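Local coordinates for protein flavin-containing monooxygenase (Allium sativum, PDB 6WPU) that probably uses its bound FAD to oxygenate the sulfur of S-allyl-L-cysteine in garlic, as a flavin-dependent S-monooxygenase, at residues R116-G119 against H120-L124; E211-D215 against Q216-I220; H322-P326 against L327-S331; K352-A355 against A356-G360; S412-E416 against W417-M421. One frame throughout, in Å; residues are numbered along the deposited sequence.

Contact 1. Residues R116-G119 against H120-L124; sequences RFPG and HEEVL
P118 and E122 meet at the N-terminus of helix 120-133, where G119 is the N-cap. CB of P118 lies 3.6 Å from CB of E122, and the proline's CG is 3.9 Å from the glutamate's CG, so the ring packs on the aliphatic root of E122 with the two side chains at about a right angle. The glutamate chain leaves with CG anti to the backbone N (chi1 -175°) and then bends at chi2, which carries the carboxylate past the proline rather than onto it. Both of its oxygens are engaged beyond the contact, OE1 by a salt bridge with R95 and OE2 by the backbone N of D113. The same D113 accepts a hydrogen bond from the backbone N of G119 through its side chain, and thus ties the cap residue to the loop before it. Further out, H120 NE2 hydrogen-bonds the carbonyl oxygen of K87, while V123 packs on W61 and M98, its side chain about 6 Å from the FAD. The first turn itself closes through E122 N, which donates to G119 O at 2.9 Å with a bent N-H...O angle of 137°.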
# COMPACT_ATOMS: atom_id res chain seq x y z
N ARG A 116 4.64 20.75 0.59
CA ARG A 116 3.38 20.14 1.00
C ARG A 116 3.26 18.72 0.47
O ARG A 116 2.74 17.83 1.17
CB ARG A 116 2.20 20.98 0.54
CG ARG A 116 0.88 20.42 0.98
CD ARG A 116 -0.12 21.49 1.23
NE ARG A 116 -1.35 20.94 1.76
CZ ARG A 116 -2.55 21.15 1.25
NH1 ARG A 116 -2.68 21.92 0.17
NH2 ARG A 116 -3.62 20.59 1.81
N PHE A 117 3.72 18.48 -0.76
CA PHE A 117 3.78 17.14 -1.34
C PHE A 117 5.25 16.79 -1.50
O PHE A 117 5.84 17.02 -2.57
CB PHE A 117 3.06 17.04 -2.68
CG PHE A 117 1.57 17.21 -2.61
CD1 PHE A 117 1.01 18.47 -2.47
CD2 PHE A 117 0.73 16.12 -2.74
CE1 PHE A 117 -0.37 18.63 -2.44
CE2 PHE A 117 -0.65 16.27 -2.70
CZ PHE A 117 -1.20 17.52 -2.55
N PRO A 118 5.90 16.26 -0.47
CA PRO A 118 7.35 16.07 -0.53
C PRO A 118 7.73 14.77 -1.24
O PRO A 118 6.89 13.94 -1.58
CB PRO A 118 7.75 16.03 0.95
CG PRO A 118 6.54 15.37 1.59
CD PRO A 118 5.37 15.98 0.88
N GLY A 119 9.03 14.61 -1.44
CA GLY A 119 9.55 13.38 -1.99
C GLY A 119 9.61 12.27 -0.96
O GLY A 119 9.51 12.50 0.25
N HIS A 120 9.79 11.05 -1.47
CA HIS A 120 9.75 9.87 -0.61
C HIS A 120 10.77 9.95 0.52
O HIS A 120 10.52 9.41 1.61
CB HIS A 120 10.00 8.61 -1.45
CG HIS A 120 11.23 8.68 -2.28
ND1 HIS A 120 12.48 8.41 -1.77
CD2 HIS A 120 11.42 9.00 -3.59
CE1 HIS A 120 13.39 8.56 -2.73
NE2 HIS A 120 12.77 8.92 -3.84
N GLU A 121 11.91 10.61 0.30
CA GLU A 121 12.91 10.74 1.36
C GLU A 121 12.32 11.40 2.59
O GLU A 121 12.67 11.05 3.73
CB GLU A 121 14.12 11.53 0.86
CG GLU A 121 15.35 10.70 0.57
CD GLU A 121 16.31 11.40 -0.37
OE1 GLU A 121 16.72 10.77 -1.37
OE2 GLU A 121 16.66 12.58 -0.12
N GLU A 122 11.44 12.38 2.39
CA GLU A 122 10.85 13.08 3.52
C GLU A 122 9.90 12.18 4.28
O GLU A 122 9.79 12.29 5.51
CB GLU A 122 10.14 14.34 3.02
CG GLU A 122 9.56 15.25 4.11
CD GLU A 122 10.60 16.11 4.83
OE1 GLU A 122 10.21 16.82 5.79
OE2 GLU A 122 11.80 16.10 4.46
N VAL A 123 9.21 11.27 3.59
CA VAL A 123 8.32 10.35 4.29
C VAL A 123 9.13 9.35 5.10
O VAL A 123 8.80 9.04 6.26
CB VAL A 123 7.39 9.65 3.29
CG1 VAL A 123 6.43 8.72 4.02
CG2 VAL A 123 6.65 10.66 2.46
N LEU A 124 10.22 8.84 4.51
CA LEU A 124 11.08 7.91 5.24
C LEU A 124 11.64 8.56 6.50
O LEU A 124 11.66 7.94 7.57
CB LEU A 124 12.21 7.41 4.34
CG LEU A 124 13.16 6.42 5.02
CD1 LEU A 124 12.42 5.13 5.35
CD2 LEU A 124 14.38 6.13 4.15

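Contact 2. Residues E211-D215 against Q216-I220; sequences EPFHD and QVVVI
A type II beta turn from F213 to Q216 leads from a short 3-10 segment into strand 217-221, and Q216 closes it with its backbone and braces it with its side chain. Its backbone N donates to F213 O at 2.9 Å, the bond that defines the turn. The side chain then folds back over the same turn: CG lies beside the backbone N (chi1 -58°), the chain bends again at chi2, and NE2 reaches H214 O at 3.1 Å. That bond is nearly straight (170°), and the oxygen lies almost in the amide plane, which fixes the rotation of the amide. On the way, Q216 CB passes 3.3 Å from F213 O, and CG lies 3.4 Å from the same F213 oxygen. Shortened to an alanine, this residue would probably leave H214 O without its amide donor and the F213 carbonyl without its contact with CG. Beyond the turn, F213 CD2 touches V218 CG2 at 3.7 Å, the two side chains crossing at about a right angle. V234 of helix 225-234 packs against both residues, and V289 and M291 of the adjacent parallel strand 289-292 also meet the F213 ring. The strand into which the turn leads pairs in parallel on both flanks and is followed by a helix, an alternation typical of nucleotide-binding Rossmann-like domains.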
# COMPACT_ATOMS: atom_id res chain seq x y z
N GLU A 211 15.99 8.00 -17.48
CA GLU A 211 17.08 8.12 -18.46
C GLU A 211 17.20 6.93 -19.43
O GLU A 211 17.41 7.18 -20.63
CB GLU A 211 18.41 8.34 -17.73
CG GLU A 211 18.62 9.74 -17.16
CD GLU A 211 17.93 9.95 -15.80
OE1 GLU A 211 17.17 9.07 -15.35
OE2 GLU A 211 18.15 11.02 -15.18
N PRO A 212 17.10 5.66 -19.02
CA PRO A 212 17.23 4.57 -20.00
C PRO A 212 16.11 4.52 -21.03
O PRO A 212 16.22 3.75 -21.99
CB PRO A 212 17.25 3.30 -19.13
CG PRO A 212 16.68 3.70 -17.84
CD PRO A 212 17.05 5.14 -17.64
N PHE A 213 15.05 5.31 -20.88
CA PHE A 213 13.97 5.39 -21.86
C PHE A 213 14.20 6.52 -22.88
O PHE A 213 13.30 6.82 -23.67
CB PHE A 213 12.62 5.59 -21.16
CG PHE A 213 12.26 4.48 -20.19
CD1 PHE A 213 12.72 4.50 -18.88
CD2 PHE A 213 11.48 3.42 -20.59
CE1 PHE A 213 12.41 3.47 -18.00
CE2 PHE A 213 11.16 2.40 -19.72
CZ PHE A 213 11.62 2.42 -18.42
N HIS A 214 15.36 7.15 -22.84
CA HIS A 214 15.70 8.22 -23.75
C HIS A 214 15.40 7.84 -25.21
O HIS A 214 15.89 6.82 -25.70
CB HIS A 214 17.18 8.57 -23.58
CG HIS A 214 17.64 9.65 -24.49
ND1 HIS A 214 18.92 9.70 -25.01
CD2 HIS A 214 16.98 10.72 -25.00
CE1 HIS A 214 19.02 10.76 -25.80
NE2 HIS A 214 17.87 11.40 -25.80
N ASP A 215 14.57 8.63 -25.87
CA ASP A 215 14.23 8.43 -27.28
C ASP A 215 13.51 7.10 -27.55
O ASP A 215 13.46 6.63 -28.69
CB ASP A 215 15.48 8.54 -28.17
CG ASP A 215 15.13 8.80 -29.62
OD1 ASP A 215 14.19 9.59 -29.86
OD2 ASP A 215 15.79 8.22 -30.52
N GLN A 216 12.94 6.46 -26.53
CA GLN A 216 12.18 5.24 -26.74
C GLN A 216 10.71 5.57 -26.90
O GLN A 216 10.25 6.64 -26.49
CB GLN A 216 12.35 4.28 -25.55
CG GLN A 216 13.79 3.88 -25.25
CD GLN A 216 14.46 3.29 -26.47
OE1 GLN A 216 14.19 2.16 -26.85
NE2 GLN A 216 15.34 4.06 -27.10
N VAL A 217 9.96 4.64 -27.50
CA VAL A 217 8.51 4.70 -27.52
C VAL A 217 7.99 3.73 -26.46
O VAL A 217 8.25 2.52 -26.53
CB VAL A 217 7.94 4.35 -28.90
CG1 VAL A 217 6.43 4.32 -28.85
CG2 VAL A 217 8.42 5.35 -29.97
N VAL A 218 7.26 4.26 -25.48
CA VAL A 218 6.90 3.53 -24.26
C VAL A 218 5.38 3.51 -24.13
O VAL A 218 4.72 4.54 -24.28
CB VAL A 218 7.52 4.18 -23.01
CG1 VAL A 218 7.25 3.32 -21.76
CG2 VAL A 218 9.03 4.40 -23.22
N VAL A 219 4.84 2.33 -23.86
CA VAL A 219 3.43 2.18 -23.52
C VAL A 219 3.34 1.88 -22.02
O VAL A 219 4.03 0.98 -21.51
CB VAL A 219 2.76 1.09 -24.36
CG1 VAL A 219 1.30 0.90 -23.92
CG2 VAL A 219 2.83 1.45 -25.85
N ILE A 220 2.53 2.66 -21.31
CA ILE A 220 2.27 2.46 -19.89
C ILE A 220 0.82 2.00 -19.78
O ILE A 220 -0.10 2.74 -20.15
CB ILE A 220 2.47 3.75 -19.08
CG1 ILE A 220 3.78 4.47 -19.43
CG2 ILE A 220 2.39 3.46 -17.59
CD1 ILE A 220 4.98 3.94 -18.77

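Contact 3. Residues H322-P326 against L327-S331; sequences HVFPP and LLAPS
F324 turns its side chain onto A329 and P330 across a tight bend of the chain. Starting at CB, the phenylalanine meets A329 CB at 3.8 Å. With CG beside the backbone N (chi1 -76°), the ring carries on along the returning backbone: CD1 sits 3.9 Å from both A329 CB and P330 CA, and CE1 is 3.7 Å from P330 CB. The ring and the proline cross obliquely. V323 CG1 lies over one face of the ring near its rim, and beyond these residues the ring meets W353 edge-to-face and packs on I354 of helix 343-358. Replacing F324 by an alanine would probably leave A329 and P330 without their aromatic partner and open a gap beside W353. The bend joins the end of a classic beta bulge, in which V323 and F324 both face Y320, to strand 332-334 at the edge of the parallel sheet. Its centre is the P325 carbonyl, which accepts a hydrogen bond from L328 N at 2.9 Å with an angle of 143°. A329 CB comes within 3.4 Å of the same P325 oxygen, packing a methyl against it, while P325 CB and L328 CB stand 4.2 Å apart. P326 and A329 both pack on M370 of helix 367-383. The peptide bond before P330 is cis; the proline also packs on V357.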
# COMPACT_ATOMS: atom_id res chain seq x y z
N HIS A 322 -11.85 -6.44 7.63
CA HIS A 322 -10.59 -6.49 6.89
C HIS A 322 -9.39 -6.79 7.79
O HIS A 322 -8.24 -6.59 7.37
CB HIS A 322 -10.32 -5.19 6.10
CG HIS A 322 -11.48 -4.70 5.29
ND1 HIS A 322 -11.79 -5.20 4.04
CD2 HIS A 322 -12.38 -3.71 5.53
CE1 HIS A 322 -12.84 -4.56 3.56
NE2 HIS A 322 -13.22 -3.65 4.44
N VAL A 323 -9.62 -7.30 9.00
CA VAL A 323 -8.55 -7.41 9.99
C VAL A 323 -8.45 -8.82 10.57
O VAL A 323 -7.36 -9.41 10.59
CB VAL A 323 -8.76 -6.37 11.12
CG1 VAL A 323 -7.87 -6.68 12.33
CG2 VAL A 323 -8.46 -4.98 10.60
N PHE A 324 -9.57 -9.37 11.05
CA PHE A 324 -9.61 -10.57 11.90
C PHE A 324 -10.18 -11.77 11.16
O PHE A 324 -11.36 -11.75 10.80
CB PHE A 324 -10.46 -10.31 13.15
CG PHE A 324 -9.80 -9.49 14.20
CD1 PHE A 324 -8.70 -9.98 14.91
CD2 PHE A 324 -10.30 -8.24 14.54
CE1 PHE A 324 -8.10 -9.22 15.93
CE2 PHE A 324 -9.72 -7.48 15.56
CZ PHE A 324 -8.61 -7.98 16.25
N PRO A 325 -9.42 -12.84 10.97
CA PRO A 325 -10.04 -14.11 10.54
C PRO A 325 -10.98 -14.63 11.61
O PRO A 325 -10.54 -14.89 12.74
CB PRO A 325 -8.83 -15.06 10.36
CG PRO A 325 -7.62 -14.16 10.30
CD PRO A 325 -7.97 -12.95 11.14
N PRO A 326 -12.28 -14.77 11.31
CA PRO A 326 -13.25 -15.09 12.37
C PRO A 326 -12.88 -16.32 13.18
O PRO A 326 -12.99 -16.28 14.41
CB PRO A 326 -14.56 -15.28 11.60
CG PRO A 326 -14.40 -14.40 10.38
CD PRO A 326 -12.94 -14.54 10.00
N LEU A 327 -12.42 -17.39 12.53
CA LEU A 327 -12.11 -18.61 13.27
C LEU A 327 -10.84 -18.50 14.10
O LEU A 327 -10.67 -19.28 15.03
CB LEU A 327 -11.98 -19.79 12.30
CG LEU A 327 -13.32 -20.22 11.72
CD1 LEU A 327 -13.17 -21.42 10.80
CD2 LEU A 327 -14.30 -20.50 12.86
N LEU A 328 -9.96 -17.55 13.80
CA LEU A 328 -8.67 -17.43 14.48
C LEU A 328 -8.54 -16.13 15.25
O LEU A 328 -7.43 -15.79 15.68
CB LEU A 328 -7.53 -17.54 13.46
CG LEU A 328 -7.46 -18.82 12.63
CD1 LEU A 328 -6.43 -18.65 11.51
CD2 LEU A 328 -7.09 -19.98 13.52
N ALA A 329 -9.62 -15.38 15.43
CA ALA A 329 -9.57 -14.09 16.09
C ALA A 329 -9.65 -14.27 17.60
O ALA A 329 -10.40 -15.13 18.07
CB ALA A 329 -10.72 -13.20 15.63
N PRO A 330 -8.93 -13.45 18.39
CA PRO A 330 -8.06 -12.36 17.94
C PRO A 330 -6.58 -12.70 17.83
O PRO A 330 -5.77 -11.79 17.66
CB PRO A 330 -8.26 -11.32 19.03
CG PRO A 330 -8.38 -12.18 20.31
CD PRO A 330 -9.12 -13.43 19.86
N SER A 331 -6.21 -13.98 17.94
CA SER A 331 -4.80 -14.34 17.96
C SER A 331 -4.13 -14.14 16.60
O SER A 331 -2.89 -14.11 16.52
CB SER A 331 -4.65 -15.79 18.46
OG SER A 331 -5.05 -16.74 17.49

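Contact 4. Residues K352-A355 against A356-G360; sequences KWIA and AVLSG
W353 O accepts the backbone N of V357 at 2.9 Å, and the side chains of the same pair lie side by side, pointing the same way. V357 CG2 stands over the face of the indole, 4.2 Å from the centroid of its five-membered ring and 25° off the normal, a CH-pi contact. The indole gets there with CG anti to the backbone N (chi1 -176°). One residue on, I354 O takes L358 N at 2.9 Å in a nearly linear bond (172°), and I354 CG2 touches L358 CD1 at 3.8 Å, this pair likewise side by side. K352 O is met by A356 N at 3.2 Å. A355 O has two donors, S359 N at 3.0 Å and, from outside, NE2 of H46. These rungs are the last turns of helix 343-358, which ends in a Schellman motif: G360, with its positive phi, sends its N back to V357 O at 2.9 Å. Glycine suits that backbone angle. The S359 hydroxyl oxygen, placed between the backbone N and the carbonyl carbon, is hydrogen-bonded to E44 OE2 and to the backbone N of R361. K352 reaches away from these turns, its NZ forming a salt bridge with E40 of helix 32-43. W353 also meets W404 edge-to-face, and L405 and C409 of helix 398-409 pack on the indole.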
# COMPACT_ATOMS: atom_id res chain seq x y z
N LYS A 352 -4.71 0.04 17.06
CA LYS A 352 -5.32 0.48 18.31
C LYS A 352 -6.49 -0.43 18.68
O LYS A 352 -6.66 -0.81 19.84
CB LYS A 352 -5.77 1.94 18.17
CG LYS A 352 -5.93 2.70 19.47
CD LYS A 352 -6.39 4.14 19.20
CE LYS A 352 -5.30 4.97 18.51
NZ LYS A 352 -4.17 5.30 19.45
N TRP A 353 -7.30 -0.80 17.68
CA TRP A 353 -8.41 -1.72 17.90
C TRP A 353 -7.90 -3.11 18.30
O TRP A 353 -8.38 -3.70 19.27
CB TRP A 353 -9.24 -1.79 16.63
CG TRP A 353 -10.47 -2.63 16.70
CD1 TRP A 353 -11.38 -2.68 17.73
CD2 TRP A 353 -10.95 -3.53 15.70
NE1 TRP A 353 -12.39 -3.57 17.43
CE2 TRP A 353 -12.15 -4.10 16.18
CE3 TRP A 353 -10.47 -3.92 14.44
CZ2 TRP A 353 -12.89 -5.03 15.44
CZ3 TRP A 353 -11.21 -4.84 13.71
CH2 TRP A 353 -12.41 -5.38 14.21
N ILE A 354 -6.92 -3.62 17.55
CA ILE A 354 -6.37 -4.95 17.83
C ILE A 354 -5.83 -5.00 19.25
O ILE A 354 -6.11 -5.95 20.00
CB ILE A 354 -5.29 -5.31 16.81
CG1 ILE A 354 -5.88 -5.52 15.41
CG2 ILE A 354 -4.52 -6.57 17.25
CD1 ILE A 354 -4.78 -5.55 14.34
N ALA A 355 -5.05 -3.99 19.65
CA ALA A 355 -4.44 -3.99 20.97
C ALA A 355 -5.49 -4.00 22.08
O ALA A 355 -5.36 -4.73 23.06
CB ALA A 355 -3.51 -2.78 21.13
N ALA A 356 -6.55 -3.21 21.91
CA ALA A 356 -7.61 -3.15 22.91
C ALA A 356 -8.40 -4.45 22.97
O ALA A 356 -8.86 -4.85 24.05
CB ALA A 356 -8.54 -1.97 22.62
N VAL A 357 -8.56 -5.13 21.84
CA VAL A 357 -9.18 -6.46 21.85
C VAL A 357 -8.28 -7.45 22.60
O VAL A 357 -8.73 -8.15 23.52
CB VAL A 357 -9.47 -6.93 20.41
CG1 VAL A 357 -9.84 -8.41 20.40
CG2 VAL A 357 -10.57 -6.10 19.78
N LEU A 358 -7.00 -7.52 22.22
CA LEU A 358 -6.08 -8.46 22.86
C LEU A 358 -5.98 -8.26 24.36
O LEU A 358 -5.80 -9.23 25.11
CB LEU A 358 -4.69 -8.35 22.23
CG LEU A 358 -4.62 -8.94 20.81
CD1 LEU A 358 -3.28 -8.71 20.18
CD2 LEU A 358 -4.97 -10.43 20.86
N SER A 359 -6.09 -7.01 24.82
CA SER A 359 -6.01 -6.71 26.24
C SER A 359 -7.32 -6.95 26.97
O SER A 359 -7.36 -6.80 28.20
CB SER A 359 -5.59 -5.25 26.47
OG SER A 359 -6.70 -4.38 26.28
N GLY A 360 -8.38 -7.31 26.26
CA GLY A 360 -9.68 -7.49 26.89
C GLY A 360 -10.42 -6.20 27.18
O GLY A 360 -11.55 -6.27 27.68

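Contact 5. Residues S412-E416 against W417-M421; sequences SCIEE and WRRLM
E415 OE1 takes the NE hydrogen of R418 at 2.8 Å, while OE2 takes one from NH2 at 3.0 Å, a salt bridge in which the guanidinium grips the carboxylate side-on with two nitrogens. Both oxygens lie close to the guanidinium plane and are met on their syn sides, but the two planes are turned 29° apart, and NE stands 30° out of the carboxylate plane. E415 is the N-cap of helix 416-431, and its carbonyl oxygen accepts R419 N at 3.2 Å with a weaker bond from R418 N. The glutamate chain bends at chi2 to bring the carboxylate round to R418; nearer the backbone, its CB lies over the face of the W417 indole, 3.6 Å from the centroid of the five-membered ring, a CH-pi contact. W417 CG sits between its backbone N and carbonyl carbon (chi1 66°), which folds the indole back beside E415. I414 CG2 packs on R418 CB at 4.0 Å, and one water links I414 O to R419 NE. R419 goes on to salt bridges with D400 and D403 of helix 398-409. R418 NH1 is held by the carbonyls of V97 and G99, so the arginine joins the helix start to the end of helix 95-98, while W417 lies against A449 and F453 of helix 443-453.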
# COMPACT_ATOMS: atom_id res chain seq x y z
N SER A 412 -10.77 9.65 19.25
CA SER A 412 -11.38 10.72 18.48
C SER A 412 -11.60 10.29 17.04
O SER A 412 -10.88 9.44 16.51
CB SER A 412 -10.50 11.96 18.52
OG SER A 412 -10.48 12.51 19.82
N CYS A 413 -12.60 10.88 16.40
CA CYS A 413 -12.92 10.65 15.00
C CYS A 413 -11.98 11.46 14.09
O CYS A 413 -11.29 12.38 14.53
CB CYS A 413 -14.39 11.01 14.71
SG CYS A 413 -15.63 9.87 15.46
N ILE A 414 -11.96 11.09 12.81
CA ILE A 414 -11.11 11.79 11.85
C ILE A 414 -11.55 13.25 11.76
O ILE A 414 -12.75 13.56 11.75
CB ILE A 414 -11.17 11.09 10.48
CG1 ILE A 414 -10.54 9.70 10.56
CG2 ILE A 414 -10.47 11.92 9.40
CD1 ILE A 414 -9.09 9.69 11.03
N GLU A 415 -10.57 14.15 11.72
CA GLU A 415 -10.85 15.58 11.67
C GLU A 415 -11.58 15.93 10.38
O GLU A 415 -11.38 15.30 9.33
CB GLU A 415 -9.55 16.39 11.78
CG GLU A 415 -8.57 15.98 12.88
CD GLU A 415 -7.55 14.96 12.39
OE1 GLU A 415 -7.91 14.08 11.58
OE2 GLU A 415 -6.37 15.05 12.81
N GLU A 416 -12.43 16.96 10.45
CA GLU A 416 -13.18 17.38 9.27
C GLU A 416 -12.26 17.92 8.19
O GLU A 416 -12.46 17.65 7.00
CB GLU A 416 -14.24 18.42 9.63
CG GLU A 416 -15.55 17.82 10.09
CD GLU A 416 -15.57 17.54 11.57
OE1 GLU A 416 -14.61 17.97 12.26
OE2 GLU A 416 -16.54 16.91 12.05
N TRP A 417 -11.25 18.71 8.58
CA TRP A 417 -10.30 19.22 7.59
C TRP A 417 -9.61 18.08 6.84
O TRP A 417 -9.26 18.24 5.66
CB TRP A 417 -9.27 20.14 8.27
CG TRP A 417 -8.35 19.45 9.24
CD1 TRP A 417 -8.42 19.51 10.60
CD2 TRP A 417 -7.21 18.62 8.93
NE1 TRP A 417 -7.41 18.76 11.16
CE2 TRP A 417 -6.65 18.20 10.16
CE3 TRP A 417 -6.60 18.19 7.74
CZ2 TRP A 417 -5.53 17.37 10.23
CZ3 TRP A 417 -5.49 17.35 7.81
CH2 TRP A 417 -4.97 16.95 9.05
N ARG A 418 -9.43 16.92 7.48
CA ARG A 418 -8.74 15.82 6.83
C ARG A 418 -9.65 15.14 5.82
O ARG A 418 -9.19 14.75 4.74
CB ARG A 418 -8.23 14.81 7.87
CG ARG A 418 -7.02 13.98 7.39
CD ARG A 418 -6.66 12.84 8.35
NE ARG A 418 -6.09 13.25 9.63
CZ ARG A 418 -4.82 13.07 9.98
NH1 ARG A 418 -3.97 12.51 9.13
NH2 ARG A 418 -4.39 13.45 11.20
N ARG A 419 -10.94 15.00 6.14
CA ARG A 419 -11.90 14.52 5.15
C ARG A 419 -11.94 15.45 3.95
O ARG A 419 -11.91 15.00 2.80
CB ARG A 419 -13.29 14.38 5.77
CG ARG A 419 -13.50 13.12 6.62
CD ARG A 419 -14.89 13.16 7.22
NE ARG A 419 -15.22 12.01 8.07
CZ ARG A 419 -15.85 10.92 7.63
NH1 ARG A 419 -16.20 10.84 6.34
NH2 ARG A 419 -16.11 9.93 8.45
N LEU A 420 -11.99 16.76 4.21
CA LEU A 420 -12.12 17.73 3.13
C LEU A 420 -10.84 17.79 2.28
O LEU A 420 -10.92 17.90 1.05
CB LEU A 420 -12.47 19.11 3.70
CG LEU A 420 -13.84 19.23 4.37
CD1 LEU A 420 -14.01 20.59 5.01
CD2 LEU A 420 -14.96 18.94 3.37
N MET A 421 -9.67 17.75 2.91
CA MET A 421 -8.43 17.76 2.14
C MET A 421 -8.36 16.56 1.21
O MET A 421 -7.94 16.69 0.05
CB MET A 421 -7.22 17.77 3.06
CG MET A 421 -6.67 19.13 3.44
SD MET A 421 -5.10 18.90 4.32
CE MET A 421 -4.95 20.48 5.13
O HOH W 1 -14.69 12.06 11.07
O HOH W 2 -11.87 19.75 11.40

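Overall arrangement
Contacts 3 and 4 form one packed region: their centres are 12 Å apart, and F324 CE2 reaches W353 CZ3 at 3.6 Å while P330 CB meets V357 CG1 at 3.6 Å. Contacts 1 and 5 also touch, where R116 NH2 lies 3.4 Å from M421 SD, joining the loop before helix 120-133 to helix 416-431. Both lie near the flavin, the side chain of V123 about 6 Å and that of R418 about 9 Å from the FAD; in contact 4 the side chain of I354 is about 12 Å from the bound FAD. Contact 2 stands apart, its centre about 46 Å from that of contact 3 and 50 Å from that of contact 4.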